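Local structure of Ral guanine nucleotide dissociation stimulator-like 2 (Mus musculus, 4JGW) at residues 196-207 / 290-301. The protein probably acts as a guanine nucleotide exchange factor for small G-proteins, and this chain carries its REM and CDC25-homology domains. Numbering follows the deposited sequence.
Sequences TDVLVFLADHLA and LLEKWIRVAEEC
Lys-293 supplies the hydrogen bond of this contact, from NZ to Phe-201 O at 2.6 Å. The ammonium lies in the carbonyl plane, with a C=O...N angle of 159°. The lysine chain leaves its helix with CG anti to the backbone N (chi1 -174°) and bends at chi2. It thus passes Val-198 O and reaches the turn between the 3-10 segment 196-199 and helix 203-219.

The 3-10 segment 196-199 makes apolar contacts. Val-198 sets CG2 over one face of the Trp-294 six-membered ring, a CH-pi contact 3.8 Å from the centroid. The indole NE1 is hydrogen-bonded to Ser-263 OG, outside the two segments. Leu-290 CD2 meets Val-198 CG1 at 3.7 Å and also touches Leu-199.

The axes of the helical segments 203-207 and 290-301 cross at -57° and approach to 8.0 Å. Ala-203 is a knob in the hole formed by Lys-293, Arg-296, Val-297 and Glu-300. Its CB is 3.5 Å from Arg-296 CG. Ala-207 CB lies 3.5 Å from Glu-300 CB and also meets Cys-301 SG.

The small side chains of Ala-203 and Ala-207 are consistent with the close helix approach within the CDC25-homology domain, while one lysine tethers the preceding turn by its backbone carbonyl.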
loop_
_atom_site.group_PDB
_atom_site.type_symbol
_atom_site.label_atom_id
_atom_site.label_comp_id
_atom_site.label_asym_id
_atom_site.label_seq_id
_atom_site.Cartn_x
_atom_site.Cartn_y
_atom_site.Cartn_z
ATOM N N THR A 196 -6.269 14.342 27.978
ATOM C CA THR A 196 -5.984 13.484 29.134
ATOM C C THR A 196 -7.118 12.490 29.449
ATOM O O THR A 196 -6.972 11.639 30.326
ATOM C CB THR A 196 -5.627 14.306 30.410
ATOM O OG1 THR A 196 -6.798 14.944 30.932
ATOM C CG2 THR A 196 -4.563 15.360 30.111
ATOM N N ASP A 197 -8.234 12.599 28.726
ATOM C CA ASP A 197 -9.368 11.683 28.887
ATOM C C ASP A 197 -9.114 10.284 28.326
ATOM O O ASP A 197 -9.984 9.415 28.399
ATOM C CB ASP A 197 -10.645 12.269 28.272
ATOM C CG ASP A 197 -11.410 13.165 29.236
ATOM O OD1 ASP A 197 -11.076 13.198 30.441
ATOM O OD2 ASP A 197 -12.361 13.833 28.780
ATOM N N VAL A 198 -7.923 10.074 27.764
ATOM C CA VAL A 198 -7.476 8.739 27.358
ATOM C C VAL A 198 -7.559 7.770 28.548
ATOM O O VAL A 198 -7.777 6.570 28.369
ATOM C CB VAL A 198 -6.041 8.770 26.744
ATOM C CG1 VAL A 198 -5.002 9.229 27.764
ATOM C CG2 VAL A 198 -5.662 7.413 26.157
ATOM N N LEU A 199 -7.414 8.322 29.754
ATOM C CA LEU A 199 -7.478 7.569 31.009
ATOM C C LEU A 199 -8.874 7.030 31.317
ATOM O O LEU A 199 -9.015 6.040 32.032
ATOM C CB LEU A 199 -7.003 8.446 32.175
ATOM C CG LEU A 199 -5.548 8.931 32.210
ATOM C CD1 LEU A 199 -5.367 9.988 33.286
ATOM C CD2 LEU A 199 -4.565 7.777 32.420
ATOM N N VAL A 200 -9.896 7.689 30.773
ATOM C CA VAL A 200 -11.303 7.365 31.035
ATOM C C VAL A 200 -11.775 6.076 30.341
ATOM O O VAL A 200 -12.731 5.434 30.790
ATOM C CB VAL A 200 -12.222 8.572 30.672
ATOM C CG1 VAL A 200 -13.687 8.167 30.560
ATOM C CG2 VAL A 200 -12.059 9.689 31.700
ATOM N N PHE A 201 -11.101 5.701 29.257
ATOM C CA PHE A 201 -11.449 4.490 28.512
ATOM C C PHE A 201 -10.470 3.360 28.805
ATOM O O PHE A 201 -9.330 3.604 29.191
ATOM C CB PHE A 201 -11.480 4.769 27.008
ATOM C CG PHE A 201 -12.315 5.959 26.623
ATOM C CD1 PHE A 201 -11.707 7.154 26.248
ATOM C CD2 PHE A 201 -13.705 5.886 26.631
ATOM C CE1 PHE A 201 -12.470 8.259 25.888
ATOM C CE2 PHE A 201 -14.480 6.983 26.270
ATOM C CZ PHE A 201 -13.862 8.175 25.900
ATOM N N LEU A 202 -10.921 2.122 28.624
ATOM C CA LEU A 202 -10.053 0.961 28.780
ATOM C C LEU A 202 -9.079 0.862 27.605
ATOM O O LEU A 202 -9.434 1.188 26.469
ATOM C CB LEU A 202 -10.882 -0.321 28.932
ATOM C CG LEU A 202 -11.591 -0.518 30.281
ATOM C CD1 LEU A 202 -12.746 -1.504 30.161
ATOM C CD2 LEU A 202 -10.617 -0.963 31.370
ATOM N N ALA A 203 -7.855 0.423 27.892
ATOM C CA ALA A 203 -6.763 0.434 26.914
ATOM C C ALA A 203 -7.013 -0.471 25.711
ATOM O O ALA A 203 -6.718 -0.091 24.578
ATOM C CB ALA A 203 -5.448 0.078 27.580
ATOM N N ASP A 204 -7.552 -1.661 25.963
ATOM C CA ASP A 204 -7.901 -2.592 24.891
ATOM C C ASP A 204 -8.988 -2.020 23.980
ATOM O O ASP A 204 -8.943 -2.212 22.766
ATOM C CB ASP A 204 -8.301 -3.968 25.447
ATOM C CG ASP A 204 -9.397 -3.889 26.500
ATOM O OD1 ASP A 204 -9.270 -3.077 27.445
ATOM O OD2 ASP A 204 -10.378 -4.655 26.390
ATOM N N HIS A 205 -9.942 -1.298 24.568
ATOM C CA HIS A 205 -11.001 -0.641 23.798
ATOM C C HIS A 205 -10.447 0.472 22.913
ATOM O O HIS A 205 -10.864 0.625 21.763
ATOM C CB HIS A 205 -12.093 -0.078 24.715
ATOM C CG HIS A 205 -12.925 -1.126 25.390
ATOM N ND1 HIS A 205 -13.623 -0.881 26.553
ATOM C CD2 HIS A 205 -13.170 -2.419 25.071
ATOM C CE1 HIS A 205 -14.265 -1.975 26.919
ATOM N NE2 HIS A 205 -14.005 -2.924 26.037
ATOM N N LEU A 206 -9.512 1.246 23.460
ATOM C CA LEU A 206 -8.846 2.308 22.713
ATOM C C LEU A 206 -8.091 1.732 21.518
ATOM O O LEU A 206 -8.219 2.232 20.404
ATOM C CB LEU A 206 -7.903 3.103 23.622
ATOM C CG LEU A 206 -8.559 3.991 24.685
ATOM C CD1 LEU A 206 -7.634 4.195 25.882
ATOM C CD2 LEU A 206 -9.009 5.328 24.104
ATOM N N ALA A 207 -7.331 0.666 21.758
ATOM C CA ALA A 207 -6.596 -0.031 20.704
ATOM C C ALA A 207 -7.532 -0.543 19.608
ATOM O O ALA A 207 -7.286 -0.309 18.422
ATOM C CB ALA A 207 -5.782 -1.172 21.287
ATOM N N LEU A 290 -0.347 8.797 32.499
ATOM C CA LEU A 290 -0.647 8.995 31.085
ATOM C C LEU A 290 0.350 8.252 30.195
ATOM O O LEU A 290 -0.044 7.635 29.206
ATOM C CB LEU A 290 -0.682 10.487 30.745
ATOM C CG LEU A 290 -1.907 11.259 31.252
ATOM C CD1 LEU A 290 -1.572 12.722 31.481
ATOM C CD2 LEU A 290 -3.089 11.118 30.303
ATOM N N LEU A 291 1.631 8.307 30.557
ATOM C CA LEU A 291 2.669 7.548 29.854
ATOM C C LEU A 291 2.382 6.049 29.916
ATOM O O LEU A 291 2.404 5.365 28.892
ATOM C CB LEU A 291 4.058 7.840 30.435
ATOM C CG LEU A 291 4.702 9.211 30.204
ATOM C CD1 LEU A 291 5.905 9.382 31.121
ATOM C CD2 LEU A 291 5.107 9.409 28.750
ATOM N N GLU A 292 2.101 5.559 31.125
ATOM C CA GLU A 292 1.743 4.158 31.361
ATOM C C GLU A 292 0.508 3.745 30.560
ATOM O O GLU A 292 0.452 2.637 30.023
ATOM C CB GLU A 292 1.506 3.911 32.857
ATOM C CG GLU A 292 2.780 3.903 33.708
ATOM C CD GLU A 292 2.529 4.220 35.182
ATOM O OE1 GLU A 292 1.357 4.218 35.621
ATOM O OE2 GLU A 292 3.515 4.472 35.908
ATOM N N LYS A 293 -0.470 4.646 30.478
ATOM C CA LYS A 293 -1.699 4.399 29.730
ATOM C C LYS A 293 -1.441 4.194 28.236
ATOM O O LYS A 293 -1.940 3.235 27.643
ATOM C CB LYS A 293 -2.701 5.538 29.944
ATOM C CG LYS A 293 -4.073 5.299 29.319
ATOM C CD LYS A 293 -4.793 4.144 29.998
ATOM C CE LYS A 293 -6.168 3.937 29.412
ATOM N NZ LYS A 293 -7.075 3.295 30.399
ATOM N N TRP A 294 -0.664 5.098 27.641
ATOM C CA TRP A 294 -0.335 5.028 26.219
ATOM C C TRP A 294 0.560 3.840 25.879
ATOM O O TRP A 294 0.419 3.245 24.807
ATOM C CB TRP A 294 0.302 6.334 25.737
ATOM C CG TRP A 294 -0.692 7.436 25.521
ATOM C CD1 TRP A 294 -0.813 8.582 26.250
ATOM C CD2 TRP A 294 -1.708 7.492 24.510
ATOM N NE1 TRP A 294 -1.840 9.349 25.759
ATOM C CE2 TRP A 294 -2.406 8.707 24.689
ATOM C CE3 TRP A 294 -2.100 6.634 23.473
ATOM C CZ2 TRP A 294 -3.471 9.091 23.867
ATOM C CZ3 TRP A 294 -3.159 7.015 22.655
ATOM C CH2 TRP A 294 -3.832 8.235 22.860
ATOM N N ILE A 295 1.472 3.505 26.793
ATOM C CA ILE A 295 2.309 2.311 26.664
ATOM C C ILE A 295 1.427 1.064 26.557
ATOM O O ILE A 295 1.650 0.208 25.696
ATOM C CB ILE A 295 3.311 2.173 27.851
ATOM C CG1 ILE A 295 4.446 3.195 27.719
ATOM C CG2 ILE A 295 3.891 0.760 27.924
ATOM C CD1 ILE A 295 5.256 3.407 28.992
ATOM N N ARG A 296 0.425 0.984 27.430
ATOM C CA ARG A 296 -0.507 -0.137 27.454
ATOM C C ARG A 296 -1.398 -0.162 26.209
ATOM O O ARG A 296 -1.711 -1.235 25.692
ATOM C CB ARG A 296 -1.347 -0.104 28.738
ATOM C CG ARG A 296 -2.425 -1.181 28.844
ATOM C CD ARG A 296 -1.861 -2.601 28.841
ATOM N NE ARG A 296 -0.996 -2.864 29.989
ATOM C CZ ARG A 296 -1.431 -3.162 31.211
ATOM N NH1 ARG A 296 -2.734 -3.231 31.464
ATOM N NH2 ARG A 296 -0.560 -3.386 32.182
ATOM N N VAL A 297 -1.798 1.016 25.737
ATOM C CA VAL A 297 -2.563 1.135 24.493
ATOM C C VAL A 297 -1.739 0.622 23.307
ATOM O O VAL A 297 -2.260 -0.090 22.444
ATOM C CB VAL A 297 -3.041 2.589 24.244
ATOM C CG1 VAL A 297 -3.581 2.760 22.822
ATOM C CG2 VAL A 297 -4.105 2.978 25.258
ATOM N N ALA A 298 -0.456 0.978 23.284
ATOM C CA ALA A 298 0.471 0.497 22.262
ATOM C C ALA A 298 0.616 -1.016 22.334
ATOM O O ALA A 298 0.669 -1.686 21.305
ATOM C CB ALA A 298 1.826 1.170 22.409
ATOM N N GLU A 299 0.670 -1.546 23.554
ATOM C CA GLU A 299 0.750 -2.988 23.775
ATOM C C GLU A 299 -0.511 -3.716 23.288
ATOM O O GLU A 299 -0.418 -4.788 22.684
ATOM C CB GLU A 299 1.048 -3.288 25.251
ATOM C CG GLU A 299 1.115 -4.769 25.633
ATOM C CD GLU A 299 2.301 -5.520 25.030
ATOM O OE1 GLU A 299 3.096 -4.933 24.260
ATOM O OE2 GLU A 299 2.433 -6.725 25.326
ATOM N N GLU A 300 -1.677 -3.122 23.532
ATOM C CA GLU A 300 -2.948 -3.700 23.080
ATOM C C GLU A 300 -3.112 -3.627 21.559
ATOM O O GLU A 300 -3.756 -4.492 20.957
ATOM C CB GLU A 300 -4.140 -3.043 23.782
ATOM C CG GLU A 300 -4.200 -3.268 25.294
ATOM C CD GLU A 300 -4.670 -4.664 25.692
ATOM O OE1 GLU A 300 -5.096 -5.449 24.814
ATOM O OE2 GLU A 300 -4.613 -4.976 26.900
ATOM N N CYS A 301 -2.529 -2.595 20.949
ATOM C CA CYS A 301 -2.454 -2.489 19.489
ATOM C C CYS A 301 -1.615 -3.620 18.884
ATOM O O CYS A 301 -1.967 -4.166 17.840
ATOM C CB CYS A 301 -1.880 -1.131 19.069
ATOM S SG CYS A 301 -3.005 0.278 19.260
#